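PDB 4NEK: enoyl-CoA hydratase/carnithine racemase from Magnetospirillum magneticum, which probably catalyses the isomerisation of delta(3)-enoyl-CoA to delta(2)-enoyl-CoA. Local coordinates for residues 43-46 and 47-50; 196-199 and 200-204; 203-206 and 207-211; 224-227 and 228-232. One frame throughout, in Å; residues are numbered along the deposited sequence.

Three of the four contacts follow the helical C-terminal part of the chain, and contact 1 is tied to them by a salt bridge. Contact 1, the turn after helix 29-44, has its centre about 12 Å from that of contact 2; D46 OD1 lies 2.6 Å from R198 NH2. Contacts 2 and 3 are successive parts of helix 198-208 and share Q203 and I204; their centres are about 11 Å apart. Contact 4, on helix 215-230, meets contact 2 where I200 CD1 is 4.0 Å from C229 SG, and Q203 OE1 sits 3.9 Å from V225 CG1. Contacts 1 and 4 stay about 16 Å apart at their nearest atoms. Contacts 2, 3 and 4 reach the second subunit.

Contact 1: 43-46 and 47-50; sequences EADD and DVNV
The carboxylate of D45 is the flat group around which this turn is built, and one of its faces receives both D47 N and V48. The backbone N of D47 approaches OD1 of D45 from above the carboxylate plane, 50° out of it, at 2.7 Å, and the N-H points well at the oxygen. Over the same face, the V48 methyl CG2 lies 3.8 Å from D45 CG. D45 takes part in this way because its CG stands anti to the backbone N (chi1 -174°), which swings the carboxylate forward over the following residues. The D47 carboxylate plane is turned 73° from that of D45; its OD2 lies almost level with the D45 plane, beyond OD1 of D45 and 3.5 Å from it. These like charges would repel, an effect probably eased by K41, whose NZ forms a salt bridge with D45 OD2. In the backbone, V48 N donates to D45 O at 3.0 Å, closing the turn. D46 directs its carboxylate elsewhere, to a salt bridge with R198, while the V48 carbonyl oxygen accepts from both R198 and K92. The side-chain bond from residue i to the N of i+2 defines an Asx turn, here superimposed on a type I beta turn from D45 to V48; together they reverse the chain between helix 29-44 and strand 50-54 of the crotonase-like fold.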
# COMPACT_ATOMS: atom_id res chain seq x y z
N GLU C 43 -14.55 -28.92 -20.16
CA GLU C 43 -14.72 -29.67 -18.91
C GLU C 43 -14.72 -31.17 -19.14
O GLU C 43 -14.20 -31.89 -18.30
CB GLU C 43 -15.99 -29.26 -18.18
CG GLU C 43 -15.84 -27.95 -17.40
CD GLU C 43 -15.14 -28.14 -16.06
OE1 GLU C 43 -15.76 -28.67 -15.10
OE2 GLU C 43 -13.96 -27.73 -15.95
N ALA C 44 -15.24 -31.60 -20.28
CA ALA C 44 -15.30 -33.03 -20.65
C ALA C 44 -14.08 -33.53 -21.42
O ALA C 44 -13.83 -34.72 -21.45
CB ALA C 44 -16.53 -33.28 -21.49
N ASP C 45 -13.28 -32.62 -21.97
CA ASP C 45 -12.13 -33.01 -22.78
C ASP C 45 -10.91 -33.36 -21.95
O ASP C 45 -10.31 -32.52 -21.25
CB ASP C 45 -11.79 -31.87 -23.73
CG ASP C 45 -10.69 -32.22 -24.74
OD1 ASP C 45 -10.02 -33.28 -24.60
OD2 ASP C 45 -10.50 -31.38 -25.68
N ASP C 46 -10.48 -34.59 -22.08
CA ASP C 46 -9.33 -35.08 -21.39
C ASP C 46 -8.01 -34.41 -21.81
O ASP C 46 -7.04 -34.46 -21.08
CB ASP C 46 -9.25 -36.56 -21.61
CG ASP C 46 -8.23 -37.23 -20.69
OD1 ASP C 46 -7.48 -36.64 -19.91
OD2 ASP C 46 -8.12 -38.40 -20.78
N ASP C 47 -7.95 -33.79 -22.96
CA ASP C 47 -6.72 -33.08 -23.34
C ASP C 47 -6.61 -31.69 -22.76
O ASP C 47 -5.62 -31.00 -22.95
CB ASP C 47 -6.65 -32.92 -24.86
CG ASP C 47 -6.58 -34.25 -25.59
OD1 ASP C 47 -5.76 -35.09 -25.18
OD2 ASP C 47 -7.35 -34.45 -26.54
N VAL C 48 -7.66 -31.26 -22.08
CA VAL C 48 -7.71 -29.93 -21.47
C VAL C 48 -7.51 -29.97 -19.95
O VAL C 48 -8.24 -30.66 -19.25
CB VAL C 48 -9.04 -29.30 -21.74
CG1 VAL C 48 -9.16 -28.00 -20.96
CG2 VAL C 48 -9.16 -29.04 -23.22
N ASN C 49 -6.53 -29.23 -19.48
CA ASN C 49 -6.28 -29.10 -18.07
C ASN C 49 -6.69 -27.76 -17.49
O ASN C 49 -7.02 -27.70 -16.31
CB ASN C 49 -4.81 -29.26 -17.80
CG ASN C 49 -4.34 -30.69 -17.99
OD1 ASN C 49 -5.12 -31.59 -18.27
ND2 ASN C 49 -3.07 -30.90 -17.77
N VAL C 50 -6.70 -26.72 -18.32
CA VAL C 50 -6.91 -25.37 -17.85
C VAL C 50 -7.62 -24.58 -18.93
O VAL C 50 -7.33 -24.78 -20.10
CB VAL C 50 -5.55 -24.72 -17.57
CG1 VAL C 50 -5.69 -23.28 -17.14
CG2 VAL C 50 -4.83 -25.49 -16.50

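Contact 2: 196-199 and 200-204; sequences KPRS and ILVQI
R198 and V202 meet through both backbone and side chain, one turn apart at the start of helix 198-208. Among the backbone bonds, L201 N donates to P197 O at 3.0 Å with a nearly straight N-H (169°), and V202 N reaches R198 O, also at 3.0 Å. The next bond in the ladder, Q203 N to S199 O, is weak at 3.5 Å. P197 holds the N-cap position, so its carbonyl is the acceptor that opens this series.

Apolar contacts run alongside. The ring carbon CG of P197 lies 4.0 Å from I200 CG1, the two side chains meeting at a slant. R198 and V202 lie side by side and point the same way, with R198 CG 4.1 Å from V202 CG2. K196 adds its CB, 4.0 Å from L201 CD2.

The charged end of R198 is held by contact 1: beyond a bend at chi3 (60°), the guanidinium has D46 as its salt-bridge partner. I200 packs against A234 of helix 233-243 and C229 of helix 215-230, while L201 rests on M157 of the second subunit.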
# COMPACT_ATOMS: atom_id res chain seq x y z
N LYS C 196 0.80 -28.94 -13.57
CA LYS C 196 0.55 -29.61 -12.31
C LYS C 196 -0.24 -30.90 -12.59
O LYS C 196 -0.84 -31.03 -13.65
CB LYS C 196 -0.33 -28.75 -11.42
CG LYS C 196 0.17 -27.38 -11.19
CD LYS C 196 1.61 -27.36 -10.77
CE LYS C 196 1.89 -26.05 -10.06
NZ LYS C 196 3.32 -25.76 -10.10
N PRO C 197 -0.27 -31.83 -11.62
CA PRO C 197 -1.13 -33.01 -11.74
C PRO C 197 -2.61 -32.69 -11.66
O PRO C 197 -3.11 -32.31 -10.60
CB PRO C 197 -0.69 -33.89 -10.54
CG PRO C 197 -0.09 -32.95 -9.56
CD PRO C 197 0.52 -31.85 -10.37
N ARG C 198 -3.31 -32.86 -12.78
CA ARG C 198 -4.68 -32.41 -12.90
C ARG C 198 -5.59 -32.90 -11.79
O ARG C 198 -6.42 -32.15 -11.27
CB ARG C 198 -5.28 -32.76 -14.26
CG ARG C 198 -6.71 -32.18 -14.39
CD ARG C 198 -7.35 -32.33 -15.77
NE ARG C 198 -7.45 -33.74 -16.14
CZ ARG C 198 -7.58 -34.20 -17.37
NH1 ARG C 198 -7.67 -33.39 -18.41
NH2 ARG C 198 -7.63 -35.49 -17.56
N SER C 199 -5.50 -34.17 -11.45
CA SER C 199 -6.52 -34.72 -10.55
C SER C 199 -6.36 -34.11 -9.17
O SER C 199 -7.33 -33.87 -8.50
CB SER C 199 -6.38 -36.23 -10.47
OG SER C 199 -5.05 -36.51 -10.17
N ILE C 200 -5.13 -33.84 -8.77
CA ILE C 200 -4.90 -33.16 -7.50
C ILE C 200 -5.30 -31.70 -7.54
O ILE C 200 -5.97 -31.19 -6.64
CB ILE C 200 -3.41 -33.17 -7.12
CG1 ILE C 200 -2.83 -34.60 -7.17
CG2 ILE C 200 -3.22 -32.57 -5.74
CD1 ILE C 200 -3.55 -35.62 -6.30
N LEU C 201 -4.92 -31.02 -8.61
CA LEU C 201 -5.22 -29.62 -8.75
C LEU C 201 -6.70 -29.35 -8.65
O LEU C 201 -7.14 -28.40 -8.01
CB LEU C 201 -4.73 -29.12 -10.08
CG LEU C 201 -4.70 -27.60 -10.22
CD1 LEU C 201 -3.93 -26.92 -9.11
CD2 LEU C 201 -4.05 -27.22 -11.54
N VAL C 202 -7.47 -30.20 -9.30
CA VAL C 202 -8.90 -30.10 -9.26
C VAL C 202 -9.45 -30.25 -7.84
O VAL C 202 -10.41 -29.56 -7.46
CB VAL C 202 -9.49 -31.17 -10.23
CG1 VAL C 202 -10.92 -31.55 -9.90
CG2 VAL C 202 -9.40 -30.67 -11.67
N GLN C 203 -8.87 -31.13 -7.06
CA GLN C 203 -9.31 -31.33 -5.68
C GLN C 203 -8.99 -30.11 -4.84
O GLN C 203 -9.76 -29.71 -3.97
CB GLN C 203 -8.59 -32.51 -5.07
CG GLN C 203 -8.97 -33.86 -5.66
CD GLN C 203 -10.43 -34.15 -5.43
OE1 GLN C 203 -10.94 -34.04 -4.32
NE2 GLN C 203 -11.14 -34.49 -6.51
N ILE C 204 -7.83 -29.52 -5.10
CA ILE C 204 -7.45 -28.32 -4.39
C ILE C 204 -8.43 -27.22 -4.67
O ILE C 204 -8.89 -26.52 -3.76
CB ILE C 204 -6.04 -27.91 -4.75
CG1 ILE C 204 -5.06 -28.92 -4.11
CG2 ILE C 204 -5.71 -26.52 -4.21
CD1 ILE C 204 -3.60 -28.68 -4.46

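Contact 3: 203-206 and 207-211; sequences QIKA and LMKTP
Two different first torsions bring K205 and K209 alongside each other. A chi1 of 174° sends the K205 chain off across from its own N, fully extended, whereas K209 has CG beside the backbone N (chi1 -67°) and bends at chi3 (68°). The aliphatic chains then lie side by side and point the same way, K205 CE being 3.8 Å from K209 CD. Their ammonium groups end close together, with NZ of K205 4.4 Å from NZ of K209. Any repulsion is probably eased by separate partners: D114 forms a salt bridge with K205, and the A88 carbonyl oxygen accepts from K209.

On another side of the helix, the selenium SE of the selenomethionine at M208 sits 4.0 Å from I204 CG2, the two side chains running at an angle. Backbone bonds continue the helical ladder, with L207 N to Q203 O and M208 N to I204 O each 2.9 Å. K209 N then divides between K205 O at 3.0 Å and, weakly, A206 O. That same A206 carbonyl oxygen is gripped at 2.6 Å by the T210 hydroxyl OG1, which donates from outside the carbonyl plane. This is the C-terminal end of helix 198-208: K209 is the first residue to leave helical angles, T210 N bonds to L207 O, and the threonine hydroxyl bonds back to the carbonyl four residues earlier, before the chain turns toward helix 215-230.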
# COMPACT_ATOMS: atom_id res chain seq x y z
N GLN C 203 -8.87 -31.13 -7.06
CA GLN C 203 -9.31 -31.33 -5.68
C GLN C 203 -8.99 -30.11 -4.84
O GLN C 203 -9.76 -29.71 -3.97
CB GLN C 203 -8.59 -32.51 -5.07
CG GLN C 203 -8.97 -33.86 -5.66
CD GLN C 203 -10.43 -34.15 -5.43
OE1 GLN C 203 -10.94 -34.04 -4.32
NE2 GLN C 203 -11.14 -34.49 -6.51
N ILE C 204 -7.83 -29.52 -5.10
CA ILE C 204 -7.45 -28.32 -4.39
C ILE C 204 -8.43 -27.22 -4.67
O ILE C 204 -8.89 -26.52 -3.76
CB ILE C 204 -6.04 -27.91 -4.75
CG1 ILE C 204 -5.06 -28.92 -4.11
CG2 ILE C 204 -5.71 -26.52 -4.21
CD1 ILE C 204 -3.60 -28.68 -4.46
N LYS C 205 -8.77 -27.05 -5.95
CA LYS C 205 -9.69 -25.98 -6.31
C LYS C 205 -11.04 -26.22 -5.67
O LYS C 205 -11.64 -25.29 -5.13
CB LYS C 205 -9.83 -25.86 -7.82
CG LYS C 205 -10.88 -24.86 -8.23
CD LYS C 205 -10.82 -24.56 -9.71
CE LYS C 205 -12.09 -23.82 -10.05
NZ LYS C 205 -12.07 -23.29 -11.43
N ALA C 206 -11.50 -27.48 -5.66
CA ALA C 206 -12.81 -27.79 -5.08
C ALA C 206 -12.83 -27.53 -3.59
O ALA C 206 -13.78 -26.96 -3.05
CB ALA C 206 -13.20 -29.22 -5.36
N LEU C 207 -11.76 -27.88 -2.90
CA LEU C 207 -11.67 -27.54 -1.47
C LEU C 207 -11.66 -26.02 -1.23
O LEU C 207 -12.41 -25.50 -0.39
CB LEU C 207 -10.40 -28.12 -0.86
CG LEU C 207 -10.47 -29.63 -0.62
CD1 LEU C 207 -9.07 -30.15 -0.36
CD2 LEU C 207 -11.40 -29.98 0.52
N MSE C 208 -10.89 -25.30 -2.03
CA MSE C 208 -10.83 -23.85 -1.89
C MSE C 208 -12.18 -23.25 -2.03
O MSE C 208 -12.47 -22.27 -1.38
CB MSE C 208 -9.91 -23.23 -2.92
CG MSE C 208 -8.46 -23.47 -2.50
SE MSE C 208 -7.29 -22.81 -3.92
CE MSE C 208 -7.40 -20.88 -3.60
N LYS C 209 -12.99 -23.82 -2.90
CA LYS C 209 -14.29 -23.24 -3.23
C LYS C 209 -15.42 -23.87 -2.48
O LYS C 209 -16.58 -23.60 -2.76
CB LYS C 209 -14.51 -23.36 -4.72
CG LYS C 209 -13.53 -22.48 -5.46
CD LYS C 209 -13.75 -22.45 -6.94
CE LYS C 209 -15.04 -21.77 -7.29
NZ LYS C 209 -15.11 -21.48 -8.75
N THR C 210 -15.11 -24.72 -1.52
CA THR C 210 -16.13 -25.29 -0.67
C THR C 210 -16.52 -24.24 0.34
O THR C 210 -15.66 -23.59 0.93
CB THR C 210 -15.59 -26.53 0.03
OG1 THR C 210 -15.22 -27.48 -0.98
CG2 THR C 210 -16.61 -27.11 0.96
N PRO C 211 -17.84 -24.09 0.57
CA PRO C 211 -18.26 -23.06 1.52
C PRO C 211 -17.61 -23.25 2.86
O PRO C 211 -17.38 -24.37 3.29
CB PRO C 211 -19.77 -23.28 1.63
CG PRO C 211 -20.14 -23.84 0.31
CD PRO C 211 -18.98 -24.71 -0.11

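Contact 4: 224-227 and 228-232; sequences AVFD and TCLKG
F226 lays its ring atom CE1 against L230, 4.0 Å from CD2 and equally near CG. The two side chains are set at an angle, and the leucine branch meets the ring obliquely. A chi1 of -169° turns the phenylalanine ring away from its own N and carries it forward along the helix to the residue four places on; L230 answers with CG beside its own backbone N (chi1 -71°). A looser apolar pair, V225 CG1 and C229 SG at 4.5 Å, repeats the same four-residue spacing on another side of the helix.

The backbone supports both pairs. C229 N donates to V225 O at 3.2 Å, in the carbonyl plane, and L230 N donates to F226 O, also at 3.2 Å, with a further weak bond to D227 O. Further along, G232 N bonds to C229 O at 3.0 Å, and G232 holds the N-cap position of helix 233-243.

D227 turns its carboxylate to the second subunit, where OD1 accepts from the N of L75 and OD2 bonds to the hydroxyl of S76; both oxygens are thus satisfied across the interface. F226 also packs on L75 of that subunit. These are i to i+4 contacts in the last turns of helix 215-230, before G232 caps helix 233-243, in the C-terminal helical part of the crotonase-like fold, which here packs against a neighbouring subunit of the hexamer.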
# COMPACT_ATOMS: atom_id res chain seq x y z
N ALA C 224 -9.49 -36.32 4.84
CA ALA C 224 -10.06 -37.39 4.05
C ALA C 224 -9.53 -37.38 2.62
O ALA C 224 -9.09 -38.41 2.09
CB ALA C 224 -11.57 -37.26 4.03
N VAL C 225 -9.52 -36.20 1.99
CA VAL C 225 -8.98 -36.11 0.63
C VAL C 225 -7.49 -36.41 0.63
O VAL C 225 -6.99 -37.23 -0.17
CB VAL C 225 -9.19 -34.72 0.05
CG1 VAL C 225 -8.56 -34.64 -1.33
CG2 VAL C 225 -10.67 -34.38 -0.01
N PHE C 226 -6.79 -35.81 1.58
CA PHE C 226 -5.35 -35.99 1.72
C PHE C 226 -4.96 -37.46 1.81
O PHE C 226 -4.00 -37.88 1.16
CB PHE C 226 -4.90 -35.24 2.98
CG PHE C 226 -3.41 -35.11 3.13
CD1 PHE C 226 -2.64 -36.16 3.59
CD2 PHE C 226 -2.80 -33.89 2.88
CE1 PHE C 226 -1.27 -36.02 3.76
CE2 PHE C 226 -1.43 -33.73 3.04
CZ PHE C 226 -0.66 -34.79 3.49
N ASP C 227 -5.69 -38.24 2.60
CA ASP C 227 -5.44 -39.69 2.73
C ASP C 227 -5.40 -40.39 1.38
O ASP C 227 -4.50 -41.18 1.09
CB ASP C 227 -6.47 -40.34 3.65
CG ASP C 227 -6.35 -39.88 5.11
OD1 ASP C 227 -5.28 -39.41 5.54
OD2 ASP C 227 -7.35 -39.94 5.85
N THR C 228 -6.37 -40.10 0.52
CA THR C 228 -6.37 -40.62 -0.86
C THR C 228 -5.14 -40.23 -1.67
O THR C 228 -4.65 -41.03 -2.46
CB THR C 228 -7.60 -40.10 -1.60
OG1 THR C 228 -8.76 -40.51 -0.88
CG2 THR C 228 -7.67 -40.65 -2.98
N CYS C 229 -4.64 -39.02 -1.47
CA CYS C 229 -3.42 -38.59 -2.19
C CYS C 229 -2.15 -39.35 -1.82
O CYS C 229 -1.26 -39.49 -2.66
CB CYS C 229 -3.14 -37.13 -1.92
SG CYS C 229 -4.47 -36.06 -2.47
N LEU C 230 -2.05 -39.79 -0.57
CA LEU C 230 -0.89 -40.56 -0.13
C LEU C 230 -0.70 -41.85 -0.93
O LEU C 230 0.43 -42.27 -1.14
CB LEU C 230 -1.00 -40.92 1.34
CG LEU C 230 -0.83 -39.77 2.33
CD1 LEU C 230 -1.16 -40.24 3.74
CD2 LEU C 230 0.60 -39.21 2.28
N LYS C 231 -1.80 -42.40 -1.43
CA LYS C 231 -1.78 -43.59 -2.27
C LYS C 231 -1.62 -43.29 -3.80
O LYS C 231 -1.61 -44.23 -4.59
CB LYS C 231 -3.13 -44.35 -2.13
CG LYS C 231 -3.09 -45.76 -2.67
CD LYS C 231 -4.28 -46.63 -2.30
CE LYS C 231 -4.28 -47.92 -3.12
NZ LYS C 231 -5.32 -48.88 -2.68
N GLY C 232 -1.48 -42.03 -4.21
CA GLY C 232 -1.62 -41.69 -5.63
C GLY C 232 -0.33 -41.70 -6.43
O GLY C 232 0.78 -41.59 -5.88